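Tyrocidine synthase 3 (Brevibacillus parabrevis, PDB 4MRT) probably helps assemble the peptide antibiotic tyrocidine as a nonribosomal peptide synthetase, its carrier domain holding the growing chain on a phosphopantetheine arm. Local coordinates at residues 33-47 and 63-75. The protein carries 1 engineered substitution. Sequence-based numbering, arbitrary orientation.
Sequences ILDNFFQIGGHALKA and PLKVLFAQPTIKA. Engineered in segment 33-47: Ala44 (natural residue Ser). With COA (coenzyme A), chain D.
Phe38 and Phe68 stack where the loop of a four-helix peptidyl carrier protein, leading into helix 44-58, meets the short helix 64-69. The rings form an offset stack, planes 21° apart and centroids 4.5 Å apart, with CZ of Phe38 over one face of Phe68, toward its rim. Across the opposite face runs the pantetheine arm of coenzyme A, whose C6P lies 3.3 Å from Phe68 CG, so the ring is sandwiched between Phe38 and the arm of coenzyme A. With alanine in place of Phe68, the Phe38 ring would probably lose its stacking partner and the pantetheine arm the face it lies on.

Beside the stack, Ala47 CB sits against two leucine methyls, Leu67 CD2 and Leu64 CD1. Pro71 CB packs against the Phe38 ring, while Pro71 CG lies 3.3 Å from Asn36 ND2. In Asn36, CG lies opposite the backbone N (chi1 -177°), beside the carbonyl carbon, which brings OD1 forward to accept from Phe38 N at 2.7 Å, closing an Asx turn. At the far end Ile33 CG2 meets Ile73 CG2 at 3.7 Å, the two side chains crossing at about a right angle.

Two direct backbone bonds tie loop to loop and helix start. Phe37 N donates to Pro71 O, the proline being the centre of an inverse gamma turn, and Lys74 N, in the first turn of helix 73-81, donates to Ile33 O on a lone pair. Between them a water donates a hydrogen bond to Asp35 O and accepts one from Ile73 N.

Ala44, which begins helix 44-58, is engineered; the natural serine here probably carries the arm in the native carrier protein. The backbone N of Ala44 donates to phosphate oxygen O5A of coenzyme A at 2.9 Å.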
loop_
_atom_site.group_PDB
_atom_site.type_symbol
_atom_site.label_atom_id
_atom_site.label_comp_id
_atom_site.label_asym_id
_atom_site.label_seq_id
_atom_site.Cartn_x
_atom_site.Cartn_y
_atom_site.Cartn_z
ATOM N N ILE A 33 -11.211 4.086 -20.453
ATOM C CA ILE A 33 -11.888 2.975 -19.800
ATOM C C ILE A 33 -11.012 1.729 -19.733
ATOM O O ILE A 33 -11.411 0.724 -19.150
ATOM C CB ILE A 33 -13.259 2.644 -20.459
ATOM C CG1 ILE A 33 -13.095 2.293 -21.941
ATOM C CG2 ILE A 33 -14.212 3.809 -20.272
ATOM C CD1 ILE A 33 -14.310 1.638 -22.563
ATOM N N LEU A 34 -9.835 1.794 -20.354
ATOM C CA LEU A 34 -8.834 0.752 -20.257
ATOM C C LEU A 34 -7.648 1.185 -19.359
ATOM O O LEU A 34 -6.647 0.492 -19.295
ATOM C CB LEU A 34 -8.319 0.406 -21.662
ATOM C CG LEU A 34 -8.891 -0.771 -22.457
ATOM C CD1 LEU A 34 -10.368 -1.063 -22.213
ATOM C CD2 LEU A 34 -8.605 -0.575 -23.924
ATOM N N ASP A 35 -7.738 2.350 -18.718
ATOM C CA ASP A 35 -6.638 2.853 -17.891
ATOM C C ASP A 35 -6.599 2.003 -16.621
ATOM O O ASP A 35 -7.616 1.773 -15.973
ATOM C CB ASP A 35 -6.820 4.318 -17.480
ATOM C CG ASP A 35 -6.667 5.309 -18.644
ATOM O OD1 ASP A 35 -6.272 4.915 -19.756
ATOM O OD2 ASP A 35 -6.950 6.517 -18.423
ATOM N N ASN A 36 -5.432 1.532 -16.274
ATOM C CA ASN A 36 -5.280 0.804 -15.018
ATOM C C ASN A 36 -5.295 1.750 -13.811
ATOM O O ASN A 36 -4.440 2.613 -13.697
ATOM C CB ASN A 36 -4.002 -0.010 -15.033
ATOM C CG ASN A 36 -3.844 -0.840 -13.776
ATOM O OD1 ASN A 36 -4.046 -0.348 -12.686
ATOM N ND2 ASN A 36 -3.523 -2.109 -13.935
ATOM N N PHE A 37 -6.254 1.562 -12.909
ATOM C CA PHE A 37 -6.442 2.412 -11.715
ATOM C C PHE A 37 -5.146 2.680 -10.955
ATOM O O PHE A 37 -4.894 3.808 -10.528
ATOM C CB PHE A 37 -7.473 1.767 -10.767
ATOM C CG PHE A 37 -7.850 2.608 -9.576
ATOM C CD1 PHE A 37 -8.597 3.779 -9.733
ATOM C CD2 PHE A 37 -7.478 2.224 -8.284
ATOM C CE1 PHE A 37 -8.960 4.545 -8.639
ATOM C CE2 PHE A 37 -7.856 2.984 -7.184
ATOM C CZ PHE A 37 -8.585 4.146 -7.359
ATOM N N PHE A 38 -4.319 1.643 -10.823
ATOM C CA PHE A 38 -3.112 1.710 -10.029
ATOM C C PHE A 38 -1.923 2.284 -10.773
ATOM O O PHE A 38 -0.907 2.530 -10.149
ATOM C CB PHE A 38 -2.807 0.320 -9.454
ATOM C CG PHE A 38 -3.913 -0.170 -8.571
ATOM C CD1 PHE A 38 -4.071 0.361 -7.314
ATOM C CD2 PHE A 38 -4.867 -1.069 -9.049
ATOM C CE1 PHE A 38 -5.122 -0.022 -6.516
ATOM C CE2 PHE A 38 -5.914 -1.467 -8.256
ATOM C CZ PHE A 38 -6.043 -0.949 -6.991
ATOM N N GLN A 39 -2.044 2.498 -12.081
ATOM C CA GLN A 39 -0.971 3.126 -12.862
ATOM C C GLN A 39 -1.202 4.633 -13.041
ATOM O O GLN A 39 -0.308 5.346 -13.457
ATOM C CB GLN A 39 -0.845 2.471 -14.241
ATOM C CG GLN A 39 -0.066 1.172 -14.236
ATOM C CD GLN A 39 -0.207 0.394 -15.527
ATOM O OE1 GLN A 39 -0.859 0.835 -16.489
ATOM N NE2 GLN A 39 0.403 -0.782 -15.556
ATOM N N ILE A 40 -2.400 5.094 -12.720
ATOM C CA ILE A 40 -2.781 6.486 -12.911
ATOM C C ILE A 40 -3.021 7.228 -11.586
ATOM O O ILE A 40 -3.674 8.281 -11.556
ATOM C CB ILE A 40 -4.007 6.594 -13.843
ATOM C CG1 ILE A 40 -5.222 5.952 -13.219
ATOM C CG2 ILE A 40 -3.690 5.947 -15.189
ATOM C CD1 ILE A 40 -6.497 6.274 -13.940
ATOM N N GLY A 41 -2.459 6.692 -10.496
ATOM C CA GLY A 41 -2.513 7.358 -9.175
ATOM C C GLY A 41 -3.331 6.623 -8.128
ATOM O O GLY A 41 -3.366 7.005 -6.963
ATOM N N GLY A 42 -3.997 5.550 -8.523
ATOM C CA GLY A 42 -4.777 4.788 -7.569
ATOM C C GLY A 42 -3.866 4.062 -6.582
ATOM O O GLY A 42 -2.705 3.757 -6.881
ATOM N N HIS A 43 -4.406 3.841 -5.401
ATOM C CA HIS A 43 -3.789 3.018 -4.363
ATOM C C HIS A 43 -4.919 2.625 -3.414
ATOM O O HIS A 43 -6.065 3.031 -3.623
ATOM C CB HIS A 43 -2.621 3.740 -3.668
ATOM C CG HIS A 43 -2.945 5.116 -3.195
ATOM N ND1 HIS A 43 -3.474 5.364 -1.950
ATOM C CD2 HIS A 43 -2.827 6.319 -3.802
ATOM C CE1 HIS A 43 -3.676 6.661 -1.810
ATOM N NE2 HIS A 43 -3.292 7.266 -2.922
ATOM N N ALA A 44 -4.603 1.840 -2.382
ATOM C CA ALA A 44 -5.602 1.154 -1.598
ATOM C C ALA A 44 -6.627 2.059 -0.970
ATOM O O ALA A 44 -7.804 1.762 -1.023
ATOM C CB ALA A 44 -4.938 0.330 -0.521
ATOM N N LEU A 45 -6.170 3.122 -0.325
ATOM C CA LEU A 45 -7.055 4.046 0.324
ATOM C C LEU A 45 -8.051 4.628 -0.686
ATOM O O LEU A 45 -9.246 4.664 -0.413
ATOM C CB LEU A 45 -6.277 5.174 1.051
ATOM C CG LEU A 45 -7.169 5.987 2.012
ATOM C CD1 LEU A 45 -7.877 5.042 2.972
ATOM C CD2 LEU A 45 -6.378 7.061 2.766
ATOM N N LYS A 46 -7.561 5.037 -1.839
ATOM C CA LYS A 46 -8.435 5.570 -2.893
ATOM C C LYS A 46 -9.336 4.491 -3.521
ATOM O O LYS A 46 -10.420 4.804 -3.982
ATOM C CB LYS A 46 -7.625 6.272 -3.966
ATOM C CG LYS A 46 -7.051 7.598 -3.498
ATOM C CD LYS A 46 -6.287 8.249 -4.628
ATOM C CE LYS A 46 -5.609 9.557 -4.245
ATOM N NZ LYS A 46 -6.383 10.302 -3.229
ATOM N N ALA A 47 -8.895 3.224 -3.523
ATOM C CA ALA A 47 -9.756 2.131 -3.975
ATOM C C ALA A 47 -10.980 2.013 -3.056
ATOM O O ALA A 47 -12.070 1.714 -3.542
ATOM C CB ALA A 47 -8.982 0.807 -4.038
ATOM N N PRO A 63 -16.610 -5.619 -4.155
ATOM C CA PRO A 63 -15.543 -6.186 -3.338
ATOM C C PRO A 63 -14.200 -5.641 -3.810
ATOM O O PRO A 63 -13.976 -5.432 -5.000
ATOM C CB PRO A 63 -15.672 -7.699 -3.582
ATOM C CG PRO A 63 -17.070 -7.891 -4.101
ATOM C CD PRO A 63 -17.297 -6.661 -4.935
ATOM N N LEU A 64 -13.321 -5.353 -2.869
ATOM C CA LEU A 64 -12.062 -4.737 -3.215
ATOM C C LEU A 64 -11.220 -5.624 -4.097
ATOM O O LEU A 64 -10.542 -5.123 -4.994
ATOM C CB LEU A 64 -11.306 -4.306 -1.972
ATOM C CG LEU A 64 -11.673 -2.912 -1.449
ATOM C CD1 LEU A 64 -11.473 -1.849 -2.516
ATOM C CD2 LEU A 64 -13.088 -2.830 -0.904
ATOM N N LYS A 65 -11.275 -6.931 -3.855
ATOM C CA LYS A 65 -10.510 -7.895 -4.631
ATOM C C LYS A 65 -10.877 -7.831 -6.116
ATOM O O LYS A 65 -10.033 -8.048 -6.969
ATOM C CB LYS A 65 -10.684 -9.330 -4.082
ATOM C CG LYS A 65 -12.001 -10.010 -4.440
ATOM C CD LYS A 65 -12.362 -11.159 -3.504
ATOM C CE LYS A 65 -11.244 -12.189 -3.424
ATOM N NZ LYS A 65 -11.727 -13.519 -2.941
ATOM N N VAL A 66 -12.134 -7.511 -6.416
ATOM C CA VAL A 66 -12.568 -7.313 -7.797
ATOM C C VAL A 66 -11.919 -6.090 -8.444
ATOM O O VAL A 66 -11.451 -6.163 -9.584
ATOM C CB VAL A 66 -14.104 -7.222 -7.877
ATOM C CG1 VAL A 66 -14.548 -6.749 -9.262
ATOM C CG2 VAL A 66 -14.701 -8.582 -7.540
ATOM N N LEU A 67 -11.871 -4.967 -7.728
ATOM C CA LEU A 67 -11.205 -3.776 -8.244
ATOM C C LEU A 67 -9.722 -4.036 -8.516
ATOM O O LEU A 67 -9.177 -3.634 -9.545
ATOM C CB LEU A 67 -11.404 -2.620 -7.266
ATOM C CG LEU A 67 -10.801 -1.256 -7.601
ATOM C CD1 LEU A 67 -10.901 -0.883 -9.074
ATOM C CD2 LEU A 67 -11.499 -0.214 -6.746
ATOM N N PHE A 68 -9.065 -4.755 -7.611
ATOM C CA PHE A 68 -7.643 -5.087 -7.799
ATOM C C PHE A 68 -7.390 -6.073 -8.938
ATOM O O PHE A 68 -6.366 -6.003 -9.619
ATOM C CB PHE A 68 -7.075 -5.637 -6.491
ATOM C CG PHE A 68 -6.652 -4.574 -5.550
ATOM C CD1 PHE A 68 -5.367 -4.045 -5.625
ATOM C CD2 PHE A 68 -7.523 -4.083 -4.602
ATOM C CE1 PHE A 68 -4.972 -3.060 -4.756
ATOM C CE2 PHE A 68 -7.127 -3.085 -3.736
ATOM C CZ PHE A 68 -5.857 -2.574 -3.805
ATOM N N ALA A 69 -8.320 -7.010 -9.116
ATOM C CA ALA A 69 -8.198 -8.066 -10.113
ATOM C C ALA A 69 -8.362 -7.552 -11.549
ATOM O O ALA A 69 -7.690 -8.028 -12.447
ATOM C CB ALA A 69 -9.229 -9.144 -9.826
ATOM N N GLN A 70 -9.259 -6.582 -11.742
ATOM C CA GLN A 70 -9.582 -6.034 -13.048
ATOM C C GLN A 70 -9.792 -4.489 -12.901
ATOM O O GLN A 70 -10.911 -4.006 -12.914
ATOM C CB GLN A 70 -10.814 -6.753 -13.616
ATOM C CG GLN A 70 -12.085 -6.574 -12.804
ATOM C CD GLN A 70 -13.157 -7.626 -13.081
ATOM O OE1 GLN A 70 -12.855 -8.788 -13.333
ATOM N NE2 GLN A 70 -14.427 -7.222 -12.974
ATOM N N PRO A 71 -8.689 -3.733 -12.731
ATOM C CA PRO A 71 -8.658 -2.318 -12.329
ATOM C C PRO A 71 -8.850 -1.346 -13.484
ATOM O O PRO A 71 -8.026 -0.432 -13.672
ATOM C CB PRO A 71 -7.252 -2.156 -11.771
ATOM C CG PRO A 71 -6.448 -3.047 -12.631
ATOM C CD PRO A 71 -7.324 -4.240 -12.943
ATOM N N THR A 72 -9.904 -1.571 -14.261
ATOM C CA THR A 72 -10.276 -0.694 -15.373
ATOM C C THR A 72 -11.758 -0.390 -15.243
ATOM O O THR A 72 -12.544 -1.176 -14.684
ATOM C CB THR A 72 -10.000 -1.319 -16.772
ATOM O OG1 THR A 72 -10.728 -2.545 -16.904
ATOM C CG2 THR A 72 -8.516 -1.585 -17.013
ATOM N N ILE A 73 -12.134 0.799 -15.719
ATOM C CA ILE A 73 -13.518 1.226 -15.756
ATOM C C ILE A 73 -14.410 0.280 -16.566
ATOM O O ILE A 73 -15.550 0.017 -16.183
ATOM C CB ILE A 73 -13.616 2.669 -16.324
ATOM C CG1 ILE A 73 -13.201 3.672 -15.233
ATOM C CG2 ILE A 73 -15.041 2.966 -16.792
ATOM C CD1 ILE A 73 -12.794 5.029 -15.765
ATOM N N LYS A 74 -13.912 -0.217 -17.683
ATOM C CA LYS A 74 -14.696 -1.121 -18.516
ATOM C C LYS A 74 -15.103 -2.349 -17.711
ATOM O O LYS A 74 -16.307 -2.683 -17.619
ATOM C CB LYS A 74 -13.898 -1.542 -19.743
ATOM C CG LYS A 74 -14.735 -2.294 -20.765
ATOM C CD LYS A 74 -13.911 -2.806 -21.920
ATOM C CE LYS A 74 -14.795 -3.691 -22.771
ATOM N NZ LYS A 74 -14.071 -4.146 -23.961
ATOM N N ALA A 75 -14.108 -2.990 -17.086
ATOM C CA ALA A 75 -14.383 -4.170 -16.268
ATOM C C ALA A 75 -15.326 -3.839 -15.130
ATOM O O ALA A 75 -16.301 -4.566 -14.896
ATOM C CB ALA A 75 -13.101 -4.778 -15.741
HETATM N N1A COA D . 0.589 -8.299 0.337
HETATM C C2A COA D . 1.655 -7.628 0.816
HETATM N N3A COA D . 2.317 -6.692 0.139
HETATM C C4A COA D . 1.940 -6.384 -1.127
HETATM C C5A COA D . 0.800 -7.077 -1.735
HETATM C C6A COA D . 0.120 -8.081 -0.915
HETATM N N6A COA D . -0.936 -8.748 -1.421
HETATM N N7A COA D . 0.638 -6.583 -2.978
HETATM C C8A COA D . 1.612 -5.665 -3.165
HETATM N N9A COA D . 2.390 -5.564 -2.061
HETATM C C1B COA D . 3.525 -4.631 -1.856
HETATM C C2B COA D . 4.328 -4.363 -3.115
HETATM O O2B COA D . 5.726 -4.377 -2.760
HETATM C C3B COA D . 3.909 -2.942 -3.473
HETATM O O3B COA D . 4.926 -2.205 -4.136
HETATM P P3B COA D . 4.871 -1.828 -5.710
HETATM O O7A COA D . 5.682 -0.576 -5.848
HETATM O O8A COA D . 5.513 -2.982 -6.431
HETATM O O9A COA D . 3.414 -1.690 -6.014
HETATM C C4B COA D . 3.708 -2.351 -2.097
HETATM O O4B COA D . 3.022 -3.356 -1.394
HETATM C C5B COA D . 2.932 -1.060 -2.044
HETATM O O5B COA D . 2.487 -0.873 -0.703
HETATM P P1A COA D . 1.583 0.418 -0.399
HETATM O O1A COA D . 2.332 1.640 -0.840
HETATM O O2A COA D . 1.183 0.340 1.054
HETATM O O3A COA D . 0.375 0.211 -1.413
HETATM P P2A COA D . -1.170 0.424 -1.023
HETATM O O4A COA D . -1.366 1.239 0.248
HETATM O O5A COA D . -1.873 0.946 -2.287
HETATM O O6A COA D . -1.785 -1.067 -0.800
HETATM C CBP COA D . -1.866 -3.469 -0.286
HETATM C CCP COA D . -1.040 -2.277 -0.792
HETATM C CDP COA D . -3.113 -3.283 0.566
HETATM C CEP COA D . -1.269 -4.845 -0.447
HETATM C CAP COA D . -2.747 -3.581 -1.616
HETATM O OAP COA D . -1.963 -3.570 -2.822
HETATM C C9P COA D . -3.659 -4.812 -1.756
HETATM O O9P COA D . -4.667 -4.959 -1.065
HETATM N N8P COA D . -3.321 -5.743 -2.656
HETATM C C7P COA D . -4.067 -6.992 -2.799
HETATM C C6P COA D . -5.175 -6.912 -3.838
HETATM C C5P COA D . -5.822 -8.277 -4.046
HETATM O O5P COA D . -6.548 -8.689 -3.159
HETATM N N4P COA D . -5.588 -8.949 -5.200
HETATM C C3P COA D . -6.142 -10.281 -5.496
HETATM C C2P COA D . -7.101 -10.334 -6.693
HETATM S S1P COA D . -7.933 -11.959 -6.831
HETATM O O HOH W 1 -10.206 2.601 -16.685
#